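Local coordinates for protein PKS (Streptomyces albus, PDB 4OQJ) that probably catalyses decarboxylative condensation of acyl chains, as a ketosynthase domain of the acyltransferase-less polyketide synthase that makes the antibiotic oxazolomycin, at residues D274-H279 with V689-L694; A286-G291 with Q305-A310; T298-Q303 with D337-A342; L466-A471 with T502-R507. All coordinates share one frame; numbering follows the deposited sequence. Where two conformers were deposited one is given.

Contact 1. Residues D274-H279 with V689-L694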
loop_
_atom_site.group_PDB
_atom_site.type_symbol
_atom_site.label_atom_id
_atom_site.label_comp_id
_atom_site.label_asym_id
_atom_site.label_seq_id
_atom_site.Cartn_x
_atom_site.Cartn_y
_atom_site.Cartn_z
ATOM N N ASP A 274 13.259 24.654 2.222
ATOM C CA ASP A 274 14.582 24.039 2.113
ATOM C C ASP A 274 15.314 24.464 0.851
ATOM O O ASP A 274 16.502 24.169 0.687
ATOM C CB ASP A 274 14.469 22.509 2.142
ATOM C CG ASP A 274 13.935 21.987 3.461
ATOM O OD1 ASP A 274 13.932 22.764 4.439
ATOM O OD2 ASP A 274 13.525 20.803 3.519
ATOM N N GLY A 275 14.611 25.139 -0.053
ATOM C CA GLY A 275 15.230 25.621 -1.275
ATOM C C GLY A 275 15.303 24.585 -2.391
ATOM O O GLY A 275 16.108 24.745 -3.312
ATOM N N ASP A 276 14.475 23.537 -2.324
ATOM C CA ASP A 276 14.485 22.501 -3.357
ATOM C C ASP A 276 13.949 23.009 -4.706
ATOM O O ASP A 276 13.208 23.979 -4.769
ATOM C CB ASP A 276 13.653 21.287 -2.925
ATOM C CG ASP A 276 14.112 20.690 -1.614
ATOM O OD1 ASP A 276 15.319 20.750 -1.300
ATOM O OD2 ASP A 276 13.255 20.160 -0.888
ATOM N N THR A 277 14.327 22.342 -5.789
ATOM C CA THR A 277 13.667 22.567 -7.069
ATOM C C THR A 277 12.279 21.917 -7.057
ATOM O O THR A 277 12.150 20.728 -6.766
ATOM C CB THR A 277 14.492 22.005 -8.219
ATOM O OG1 THR A 277 15.707 22.764 -8.335
ATOM C CG2 THR A 277 13.732 22.104 -9.539
ATOM N N VAL A 278 11.242 22.701 -7.332
ATOM C CA VAL A 278 9.877 22.163 -7.454
ATOM C C VAL A 278 9.556 21.991 -8.941
ATOM O O VAL A 278 9.545 22.956 -9.702
ATOM C CB VAL A 278 8.849 23.087 -6.768
ATOM C CG1 VAL A 278 7.437 22.518 -6.862
ATOM C CG2 VAL A 278 9.229 23.300 -5.301
ATOM N N HIS A 279 9.359 20.753 -9.364
ATOM C CA HIS A 279 9.077 20.450 -10.767
ATOM C C HIS A 279 7.586 20.625 -11.080
ATOM O O HIS A 279 7.200 20.984 -12.195
ATOM C CB HIS A 279 9.525 19.026 -11.095
ATOM C CG HIS A 279 11.008 18.842 -11.066
ATOM N ND1 HIS A 279 11.724 18.774 -9.892
ATOM C CD2 HIS A 279 11.913 18.748 -12.069
ATOM C CE1 HIS A 279 13.010 18.630 -10.173
ATOM N NE2 HIS A 279 13.147 18.599 -11.482
ATOM N N VAL A 689 20.775 26.954 0.879
ATOM C CA VAL A 689 21.090 25.912 -0.084
ATOM C C VAL A 689 19.991 25.847 -1.149
ATOM O O VAL A 689 18.811 25.944 -0.826
ATOM C CB VAL A 689 21.229 24.550 0.622
ATOM C CG1 VAL A 689 21.371 23.425 -0.383
ATOM C CG2 VAL A 689 22.408 24.580 1.589
ATOM N N ARG A 690 20.385 25.709 -2.410
ATOM C CA ARG A 690 19.437 25.478 -3.493
ATOM C C ARG A 690 19.831 24.221 -4.257
ATOM O O ARG A 690 20.871 24.186 -4.907
ATOM C CB ARG A 690 19.395 26.672 -4.444
ATOM C CG ARG A 690 18.904 27.950 -3.813
ATOM C CD ARG A 690 17.392 27.981 -3.711
ATOM N NE ARG A 690 16.929 29.272 -3.212
ATOM C CZ ARG A 690 16.906 29.615 -1.927
ATOM N NH1 ARG A 690 16.474 30.818 -1.576
ATOM N NH2 ARG A 690 17.311 28.763 -0.990
ATOM N N ARG A 691 19.016 23.179 -4.155
ATOM C CA ARG A 691 19.268 21.941 -4.884
ATOM C C ARG A 691 18.733 22.029 -6.310
ATOM O O ARG A 691 17.596 22.453 -6.520
ATOM C CB ARG A 691 18.623 20.759 -4.156
ATOM C CG ARG A 691 19.380 20.368 -2.929
ATOM C CD ARG A 691 18.603 19.400 -2.102
ATOM N NE ARG A 691 19.413 18.853 -1.025
ATOM C CZ ARG A 691 19.665 19.482 0.117
ATOM N NH1 ARG A 691 19.188 20.701 0.341
ATOM N NH2 ARG A 691 20.407 18.885 1.033
ATOM N N VAL A 692 19.539 21.620 -7.289
ATOM C CA VAL A 692 19.130 21.730 -8.697
ATOM C C VAL A 692 19.440 20.443 -9.452
ATOM O O VAL A 692 20.384 19.726 -9.090
ATOM C CB VAL A 692 19.828 22.914 -9.403
ATOM C CG1 VAL A 692 19.468 24.230 -8.724
ATOM C CG2 VAL A 692 21.356 22.737 -9.402
ATOM N N PRO A 693 18.668 20.154 -10.512
ATOM C CA PRO A 693 18.938 18.965 -11.329
ATOM C C PRO A 693 20.304 18.989 -12.004
ATOM O O PRO A 693 20.608 19.933 -12.725
ATOM C CB PRO A 693 17.818 18.996 -12.382
ATOM C CG PRO A 693 16.756 19.830 -11.794
ATOM C CD PRO A 693 17.459 20.863 -10.969
ATOM N N LEU A 694 21.113 17.962 -11.763
ATOM C CA LEU A 694 22.392 17.794 -12.445
ATOM C C LEU A 694 22.430 16.366 -12.972
ATOM O O LEU A 694 21.566 15.573 -12.612
ATOM C CB LEU A 694 23.557 18.055 -11.501
ATOM C CG LEU A 694 23.636 19.462 -10.913
ATOM C CD1 LEU A 694 24.647 19.501 -9.799
ATOM C CD2 LEU A 694 24.010 20.461 -11.987
HETATM O O HOH W 1 17.582 22.407 -1.219
HETATM O O HOH W 2 18.191 23.051 2.397
HETATM O O HOH W 3 16.589 25.070 -6.215
#
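Gly275 and Arg690 face each other with CA atoms 4.8 Å apart, where two loop segments run almost parallel (20°). The backbone link is thin: Arg691 N gives Gly275 O a weak hydrogen bond of 3.4 Å. Gly275, at positive phi, ends helix 268-274 in a Schellman motif, and with no side chain it lets Val689 O come to 3.6 Å from its CA. Thr277 makes the shorter of the two direct hydrogen bonds: its OG1, beside the backbone N (chi1 -67°), donates to Arg691 O at 2.6 Å, in the carbonyl plane and on a lone pair, while its tip meets the Pro693 ring, OG1 3.7 Å from CD. Asp276 and Arg691 lie side by side with carboxylate and guanidinium planes nearly perpendicular (88°). One water joins them, 2.8 Å from each of Asp274 O, Asp276 OD1 and Arg691 NH1, in the guanidinium plane. The Pro693 and His279 side chains pass in opposite directions, CG 3.8 Å from NE2. The carboxylates of Asp274 and Asp276 form salt bridges with Lys266, and Asp276 OD1 bonds Tyr123 OH. Arg691 gives NE to Gly122 O and makes a cation-pi interaction with Tyr123. Leu694 opens a Leu-Pro-Thr-Tyr-Pro-Phe sequence, consistent with the linker returning to the ketosynthase in modular synthases. Val692 N bonds Thr502 OG1 and Val689 packs on Leu505, so 689-694 lies between the 274-279 loop and helix 496-505.

Contact 2. Residues A286-G291 with Q305-A310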
loop_
_atom_site.group_PDB
_atom_site.type_symbol
_atom_site.label_atom_id
_atom_site.label_comp_id
_atom_site.label_asym_id
_atom_site.label_seq_id
_atom_site.Cartn_x
_atom_site.Cartn_y
_atom_site.Cartn_z
ATOM N N ALA A 286 -6.928 10.778 -5.692
ATOM C CA ALA A 286 -8.031 9.944 -5.249
ATOM C C ALA A 286 -7.865 8.550 -5.820
ATOM O O ALA A 286 -7.318 8.377 -6.911
ATOM C CB ALA A 286 -9.368 10.549 -5.658
ATOM N N VAL A 287 -8.308 7.564 -5.046
ATOM C CA VAL A 287 -8.305 6.175 -5.454
ATOM C C VAL A 287 -9.631 5.559 -5.044
ATOM O O VAL A 287 -10.106 5.805 -3.935
ATOM C CB VAL A 287 -7.141 5.383 -4.810
ATOM C CG1 VAL A 287 -7.224 3.887 -5.175
ATOM C CG2 VAL A 287 -5.814 5.972 -5.211
ATOM N N ASN A 288 -10.233 4.770 -5.933
ATOM C CA ASN A 288 -11.415 4.018 -5.592
ATOM C C ASN A 288 -11.382 2.667 -6.312
ATOM O O ASN A 288 -10.388 2.328 -6.968
ATOM C CB ASN A 288 -12.688 4.824 -5.920
ATOM C CG ASN A 288 -12.955 4.945 -7.413
ATOM O OD1 ASN A 288 -12.322 4.285 -8.220
ATOM N ND2 ASN A 288 -13.926 5.786 -7.784
ATOM N N ASN A 289 -12.431 1.880 -6.147
ATOM C CA ASN A 289 -12.589 0.665 -6.944
ATOM C C ASN A 289 -13.994 0.627 -7.503
ATOM O O ASN A 289 -14.945 1.109 -6.862
ATOM C CB ASN A 289 -12.291 -0.592 -6.120
ATOM C CG ASN A 289 -12.258 -1.852 -6.968
ATOM O OD1 ASN A 289 -13.307 -2.423 -7.314
ATOM N ND2 ASN A 289 -11.057 -2.289 -7.320
ATOM N N ASP A 290 -14.135 0.041 -8.689
ATOM C CA ASP A 290 -15.443 -0.104 -9.338
ATOM C C ASP A 290 -16.443 -0.912 -8.520
ATOM O O ASP A 290 -17.663 -0.717 -8.632
ATOM C CB ASP A 290 -15.286 -0.781 -10.698
ATOM C CG ASP A 290 -14.516 0.063 -11.683
ATOM O OD1 ASP A 290 -14.502 1.297 -11.515
ATOM O OD2 ASP A 290 -13.928 -0.514 -12.618
ATOM N N GLY A 291 -15.936 -1.845 -7.717
ATOM C CA GLY A 291 -16.813 -2.746 -7.005
ATOM C C GLY A 291 -17.463 -3.697 -7.996
ATOM O O GLY A 291 -16.859 -4.033 -9.021
ATOM N N GLN A 305 -14.756 5.518 -12.891
ATOM C CA GLN A 305 -13.855 6.539 -13.425
ATOM C C GLN A 305 -14.373 7.951 -13.117
ATOM O O GLN A 305 -13.633 8.806 -12.622
ATOM C CB GLN A 305 -13.684 6.380 -14.933
ATOM C CG GLN A 305 -12.963 5.122 -15.397
ATOM C CD GLN A 305 -12.829 5.089 -16.925
ATOM O OE1 GLN A 305 -12.799 6.129 -17.575
ATOM N NE2 GLN A 305 -12.776 3.897 -17.493
ATOM N N ALA A 306 -15.646 8.199 -13.398
ATOM C CA ALA A 306 -16.203 9.532 -13.172
ATOM C C ALA A 306 -16.036 9.929 -11.700
ATOM O O ALA A 306 -15.671 11.062 -11.383
ATOM C CB ALA A 306 -17.674 9.569 -13.583
ATOM N N ALA A 307 -16.293 8.989 -10.799
ATOM C CA ALA A 307 -16.207 9.278 -9.367
ATOM C C ALA A 307 -14.786 9.615 -8.933
ATOM O O ALA A 307 -14.574 10.540 -8.153
ATOM C CB ALA A 307 -16.718 8.106 -8.554
ATOM N N VAL A 308 -13.794 8.882 -9.417
ATOM C CA VAL A 308 -12.457 9.133 -8.892
ATOM C C VAL A 308 -11.939 10.487 -9.415
ATOM O O VAL A 308 -11.223 11.199 -8.709
ATOM C CB VAL A 308 -11.484 7.988 -9.232
ATOM C CG1 VAL A 308 -10.947 8.112 -10.659
ATOM C CG2 VAL A 308 -10.350 7.978 -8.243
ATOM N N VAL A 309 -12.348 10.878 -10.620
ATOM C CA VAL A 309 -11.926 12.175 -11.157
ATOM C C VAL A 309 -12.542 13.316 -10.343
ATOM O O VAL A 309 -11.854 14.257 -9.921
ATOM C CB VAL A 309 -12.307 12.305 -12.640
ATOM C CG1 VAL A 309 -12.085 13.738 -13.169
ATOM C CG2 VAL A 309 -11.500 11.317 -13.449
ATOM N N ALA A 310 -13.843 13.222 -10.100
ATOM C CA ALA A 310 -14.531 14.221 -9.299
ATOM C C ALA A 310 -13.928 14.287 -7.898
ATOM O O ALA A 310 -13.707 15.370 -7.366
ATOM C CB ALA A 310 -16.035 13.905 -9.234
#
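Ala286 and Val308 meet where strand 286-289 runs nearly antiparallel to helix 305-310, the two axes 7.6 Å apart at closest approach and at 159°. No hydrogen bond joins the segments; one valine, held between two side chains of the strand, does most of the work. CG2 of Val308 lies anti to its own backbone N, which lays that methyl over the strand backbone, 3.3 Å from Ala286 O. The same methyl sits 3.8 Å from Ala286 CB, which in turn approaches Val308 O at 3.6 Å. Asn288 flanks the valine from further along the strand and crosses it obliquely. With chi1 at 72° its CG stands between the backbone N and the carbonyl carbon, and the amide rises toward the helix: ND2 is 3.6 Å from Val308 CB and 3.7 Å from Ala307 CB. This polar group is buried but satisfied at both ends, ND2 bonding Gly304 O in the first turn of the helix and OD1 taking a bond from Asn442 of the next strand, so its amide is fixed in rotation. Beyond it the strand ends in an Asx turn, Asn289 OD1 accepting from Gly291 N at 2.7 Å, and Asp290 makes a salt bridge with Lys294, a residue of the potassium site. The second subunit covers the strand too: its Pro185 packs on Val287 and its Cys183 on Asn288. A helix laid against a central sheet strand in this way is characteristic of the layered alpha/beta architecture of the thiolase fold to which ketosynthases belong.

Contact 3. Residues T298-Q303 with D337-A342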
loop_
_atom_site.group_PDB
_atom_site.type_symbol
_atom_site.label_atom_id
_atom_site.label_comp_id
_atom_site.label_asym_id
_atom_site.label_seq_id
_atom_site.Cartn_x
_atom_site.Cartn_y
_atom_site.Cartn_z
ATOM N N THR A 298 -12.784 -7.757 -15.665
ATOM C CA THR A 298 -11.891 -6.975 -16.517
ATOM C C THR A 298 -12.590 -5.836 -17.280
ATOM O O THR A 298 -11.926 -5.077 -17.982
ATOM C CB THR A 298 -11.201 -7.862 -17.555
ATOM O OG1 THR A 298 -12.198 -8.644 -18.227
ATOM C CG2 THR A 298 -10.168 -8.770 -16.887
ATOM N N ALA A 299 -13.907 -5.726 -17.144
ATOM C CA ALA A 299 -14.677 -4.699 -17.841
ATOM C C ALA A 299 -14.354 -3.288 -17.341
ATOM O O ALA A 299 -13.919 -3.123 -16.204
ATOM C CB ALA A 299 -16.147 -4.965 -17.674
ATOM N N PRO A 300 -14.590 -2.261 -18.181
ATOM C CA PRO A 300 -14.434 -0.879 -17.721
ATOM C C PRO A 300 -15.671 -0.405 -16.955
ATOM O O PRO A 300 -16.670 -1.123 -16.913
ATOM C CB PRO A 300 -14.256 -0.086 -19.024
ATOM C CG PRO A 300 -14.443 -1.078 -20.152
ATOM C CD PRO A 300 -15.060 -2.298 -19.573
ATOM N N SER A 301 -15.599 0.779 -16.350
ATOM C CA SER A 301 -16.731 1.324 -15.601
ATOM C C SER A 301 -16.770 2.854 -15.675
ATOM O O SER A 301 -15.892 3.544 -15.119
ATOM C CB SER A 301 -16.655 0.861 -14.136
ATOM O OG SER A 301 -17.621 1.510 -13.312
ATOM N N VAL A 302 -17.788 3.386 -16.352
ATOM C CA VAL A 302 -17.960 4.836 -16.456
ATOM C C VAL A 302 -18.061 5.448 -15.066
ATOM O O VAL A 302 -17.423 6.450 -14.768
ATOM C CB VAL A 302 -19.226 5.231 -17.252
ATOM C CG1 VAL A 302 -19.298 6.747 -17.424
ATOM C CG2 VAL A 302 -19.246 4.580 -18.611
ATOM N N GLN A 303 -18.865 4.829 -14.211
ATOM C CA GLN A 303 -19.148 5.431 -12.912
ATOM C C GLN A 303 -17.944 5.454 -11.998
ATOM O O GLN A 303 -17.719 6.455 -11.319
ATOM C CB GLN A 303 -20.319 4.713 -12.252
ATOM C CG GLN A 303 -21.626 4.973 -12.987
ATOM C CD GLN A 303 -21.865 6.471 -13.254
ATOM O OE1 GLN A 303 -21.657 7.313 -12.377
ATOM N NE2 GLN A 303 -22.281 6.798 -14.477
ATOM N N ASP A 337 -12.295 3.875 -25.047
ATOM C CA ASP A 337 -12.101 5.299 -25.325
ATOM C C ASP A 337 -13.392 6.131 -25.111
ATOM O O ASP A 337 -13.355 7.146 -24.413
ATOM C CB ASP A 337 -11.565 5.496 -26.752
ATOM C CG ASP A 337 -10.038 5.239 -26.869
ATOM O OD1 ASP A 337 -9.375 4.867 -25.869
ATOM O OD2 ASP A 337 -9.499 5.416 -27.983
ATOM N N PRO A 338 -14.528 5.717 -25.704
ATOM C CA PRO A 338 -15.754 6.496 -25.447
ATOM C C PRO A 338 -16.133 6.520 -23.974
ATOM O O PRO A 338 -16.632 7.526 -23.481
ATOM C CB PRO A 338 -16.821 5.759 -26.267
ATOM C CG PRO A 338 -16.046 5.080 -27.353
ATOM C CD PRO A 338 -14.751 4.670 -26.717
ATOM N N ILE A 339 -15.883 5.420 -23.278
ATOM C CA ILE A 339 -16.178 5.343 -21.854
ATOM C C ILE A 339 -15.320 6.344 -21.066
ATOM O O ILE A 339 -15.823 7.040 -20.173
ATOM C CB ILE A 339 -15.973 3.886 -21.326
ATOM C CG1 ILE A 339 -17.177 3.022 -21.756
ATOM C CG2 ILE A 339 -15.781 3.852 -19.816
ATOM C CD1 ILE A 339 -17.180 1.615 -21.228
ATOM N N GLU A 340 -14.035 6.441 -21.393
ATOM C CA GLU A 340 -13.167 7.323 -20.620
ATOM C C GLU A 340 -13.626 8.781 -20.768
ATOM O O GLU A 340 -13.664 9.536 -19.795
ATOM C CB GLU A 340 -11.692 7.185 -21.032
ATOM C CG GLU A 340 -10.793 8.063 -20.163
ATOM C CD GLU A 340 -9.324 7.676 -20.198
ATOM O OE1 GLU A 340 -8.931 6.897 -21.098
ATOM O OE2 GLU A 340 -8.571 8.157 -19.314
ATOM N N VAL A 341 -14.001 9.163 -21.976
ATOM C CA VAL A 341 -14.427 10.533 -22.236
ATOM C C VAL A 341 -15.803 10.795 -21.634
ATOM O O VAL A 341 -16.070 11.887 -21.141
ATOM C CB VAL A 341 -14.430 10.819 -23.732
ATOM C CG1 VAL A 341 -14.960 12.219 -24.022
ATOM C CG2 VAL A 341 -13.000 10.660 -24.289
ATOM N N ALA A 342 -16.682 9.796 -21.680
ATOM C CA ALA A 342 -17.993 9.920 -21.045
ATOM C C ALA A 342 -17.834 10.147 -19.543
ATOM O O ALA A 342 -18.563 10.931 -18.943
ATOM C CB ALA A 342 -18.840 8.682 -21.306
#
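The ring of Pro300, which is saturated rather than aromatic, meets Ile339 by its CB-CG side: the CD1 methyl stands 4.0 Å from CG and equally far from CB. The two side chains cross at about a right angle, so the end of the isoleucine rests across the ring's outer carbons. This is apolar packing between the N-terminal end of helix 302-316 and the early turns of helix 336-348, two helices of the thiolase fold. Ile339 serves two neighbours with its two branches. Its CG1 lies beside the backbone N (chi1 -77°) and carries CD1 to the proline, the firm part of the contact, while CG2, anti to that N, turns toward Val302. In the Val302 conformer described here, one of two deposited, CG2 comes to 3.7 Å from Ile339 CG2, and CG1 reaches toward Ala342, 4.4 Å from CB, so the Val302 contacts are tentative. Ile339 thus touches the loop at Pro300 and, in that conformer, the first helical residue, Val302; Ala342, one turn on, extends the same apolar strip. No hydrogen bond crosses between the segments. Polar links lie around them: Gln303 bonds Gln346 of the partner helix, and on another side of that helix Glu340 accepts from the backbone N atoms of His329 and Gly330. Thr298 packs on Tyr161 of the second subunit, and Ala299 O receives a bond from Lys294 of the potassium site. Ser301 is the N-cap of helix 302-316: its OG, with CB turned away from helix 336-348, hydrogen-bonds Gly304 N.

Contact 4. Residues L466-A471 with T502-R507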
loop_
_atom_site.group_PDB
_atom_site.type_symbol
_atom_site.label_atom_id
_atom_site.label_comp_id
_atom_site.label_asym_id
_atom_site.label_seq_id
_atom_site.Cartn_x
_atom_site.Cartn_y
_atom_site.Cartn_z
ATOM N N LEU A 466 34.036 25.261 -4.662
ATOM C CA LEU A 466 34.651 23.959 -4.791
ATOM C C LEU A 466 33.619 22.969 -5.310
ATOM O O LEU A 466 32.625 22.718 -4.642
ATOM C CB LEU A 466 35.198 23.483 -3.434
ATOM C CG LEU A 466 35.843 22.098 -3.435
ATOM C CD1 LEU A 466 37.092 22.093 -4.321
ATOM C CD2 LEU A 466 36.176 21.663 -2.030
ATOM N N LEU A 467 33.867 22.410 -6.488
ATOM C CA LEU A 467 33.026 21.358 -7.058
ATOM C C LEU A 467 33.622 19.990 -6.750
ATOM O O LEU A 467 34.801 19.761 -7.021
ATOM C CB LEU A 467 32.899 21.545 -8.567
ATOM C CG LEU A 467 32.431 22.920 -9.040
ATOM C CD1 LEU A 467 32.257 22.907 -10.554
ATOM C CD2 LEU A 467 31.132 23.324 -8.350
ATOM N N VAL A 468 32.826 19.090 -6.177
ATOM C CA VAL A 468 33.326 17.759 -5.845
ATOM C C VAL A 468 32.523 16.679 -6.584
ATOM O O VAL A 468 31.308 16.787 -6.760
ATOM C CB VAL A 468 33.316 17.520 -4.316
ATOM C CG1 VAL A 468 34.265 18.507 -3.627
ATOM C CG2 VAL A 468 31.908 17.617 -3.748
ATOM N N LEU A 469 33.241 15.679 -7.085
ATOM C CA LEU A 469 32.647 14.554 -7.800
ATOM C C LEU A 469 33.220 13.280 -7.220
ATOM O O LEU A 469 34.397 13.240 -6.850
ATOM C CB LEU A 469 32.951 14.616 -9.302
ATOM C CG LEU A 469 32.146 15.552 -10.205
ATOM C CD1 LEU A 469 32.452 17.000 -9.914
ATOM C CD2 LEU A 469 32.469 15.243 -11.657
ATOM N N SER A 470 32.401 12.239 -7.128
ATOM C CA SER A 470 32.914 10.933 -6.718
ATOM C C SER A 470 32.115 9.815 -7.369
ATOM O O SER A 470 30.922 9.956 -7.649
ATOM C CB SER A 470 32.919 10.791 -5.185
ATOM O OG SER A 470 31.618 10.766 -4.621
ATOM N N ALA A 471 32.808 8.717 -7.636
ATOM C CA ALA A 471 32.216 7.558 -8.275
ATOM C C ALA A 471 32.874 6.301 -7.723
ATOM O O ALA A 471 33.872 6.377 -7.006
ATOM C CB ALA A 471 32.372 7.640 -9.782
ATOM N N THR A 502 24.669 21.203 -4.489
ATOM C CA THR A 502 23.989 19.980 -4.898
ATOM C C THR A 502 24.993 18.831 -4.962
ATOM O O THR A 502 24.729 17.734 -4.491
ATOM C CB THR A 502 23.309 20.155 -6.243
ATOM O OG1 THR A 502 22.359 21.221 -6.142
ATOM C CG2 THR A 502 22.601 18.865 -6.680
ATOM N N LEU A 503 26.160 19.104 -5.526
ATOM C CA LEU A 503 27.181 18.079 -5.681
ATOM C C LEU A 503 27.728 17.602 -4.332
ATOM O O LEU A 503 28.031 16.422 -4.172
ATOM C CB LEU A 503 28.313 18.606 -6.546
ATOM C CG LEU A 503 28.053 18.758 -8.051
ATOM C CD1 LEU A 503 29.223 19.490 -8.692
ATOM C CD2 LEU A 503 27.846 17.409 -8.725
ATOM N N ALA A 504 27.874 18.529 -3.382
ATOM C CA ALA A 504 28.458 18.241 -2.081
ATOM C C ALA A 504 27.480 17.534 -1.154
ATOM O O ALA A 504 27.872 16.663 -0.383
ATOM C CB ALA A 504 28.948 19.547 -1.414
ATOM N N LEU A 505 26.210 17.931 -1.230
ATOM C CA LEU A 505 25.189 17.468 -0.292
ATOM C C LEU A 505 24.295 16.387 -0.872
ATOM O O LEU A 505 23.675 15.629 -0.131
ATOM C CB LEU A 505 24.315 18.639 0.150
ATOM C CG LEU A 505 25.017 19.764 0.918
ATOM C CD1 LEU A 505 24.115 20.980 0.931
ATOM C CD2 LEU A 505 25.369 19.336 2.341
ATOM N N GLY A 506 24.255 16.294 -2.193
ATOM C CA GLY A 506 23.213 15.535 -2.871
ATOM C C GLY A 506 23.712 14.384 -3.708
ATOM O O GLY A 506 22.978 13.871 -4.554
ATOM N N ARG A 507 24.948 13.957 -3.452
ATOM C CA ARG A 507 25.565 12.866 -4.207
ATOM C C ARG A 507 26.208 11.878 -3.243
ATOM O O ARG A 507 26.793 12.280 -2.243
ATOM C CB ARG A 507 26.604 13.420 -5.185
ATOM C CG ARG A 507 26.006 14.206 -6.341
ATOM C CD ARG A 507 25.322 13.258 -7.312
ATOM N NE ARG A 507 24.709 13.909 -8.470
ATOM C CZ ARG A 507 23.547 14.554 -8.442
ATOM N NH1 ARG A 507 22.881 14.691 -7.298
ATOM N NH2 ARG A 507 23.054 15.073 -9.559
HETATM O O HOH W 4 29.537 14.933 -5.912
#
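Leu503 points from its helix straight at strand 466-471, and its closest approach is to a backbone carbonyl, with side chains further off. Val468 O lies 3.5 Å from its CB and 3.9 Å from CD1, so the leucine's branches spread round the oxygen. With CG beside the backbone N (chi1 -73°), the fork opens along the strand, and CD1 touches both residues flanking Val468: it is 4.2 Å from Leu467 CB and 4.3 Å from Leu469 CD1. Val468 CG2, set between its backbone N and carbonyl carbon, passes beside the Leu503 backbone to within 3.9 Å of Ala504 CA, where the small alanine side chain permits close approach. The strand is an outer one in a three-stranded antiparallel sheet, paired through Leu467, Leu469 and Ala471 with strand 512-518, and helix 496-505 lies against it; both belong to the ketoacyl-synthetase C-terminal extension, consistent with the linker region that follows the ketosynthase in modular synthases. Leu484 of helix 474-490 touches both Leu469 and Leu503, while Trp680 packs on Ala504. A single water donates to Val468 O and to Leu503 O, 2.7 Å from each. The strand and helix are thus joined by hydrocarbon contact plus one water bridge, with no direct hydrogen bond; because the carbonyl that Leu503 surrounds accepts a hydrogen bond from that water, a polar atom is satisfied inside an otherwise apolar interface.

Contacts 2 and 4 are buried strand-helix packings, contact 1 is partly buried and contact 3 lies at the surface. Contacts 2 and 3 share helix 302-316 and touch through Gln305 and Glu340, on the side of the fold where the second subunit reaches some of their residues. Contacts 1 and 4 touch, Thr502 OG1 probably bonding Val692 N, and lie about 34 to 49 Å, centre to centre, from that pair. The chemistry follows the place: contact 1 joins loops far apart in sequence by two hydrogen bonds, one weak, and three waters, with opposite charges nearby, contact 4 keeps one water among leucines, contact 2 buries an asparagine bonded outside its segments, and contact 3 is apolar.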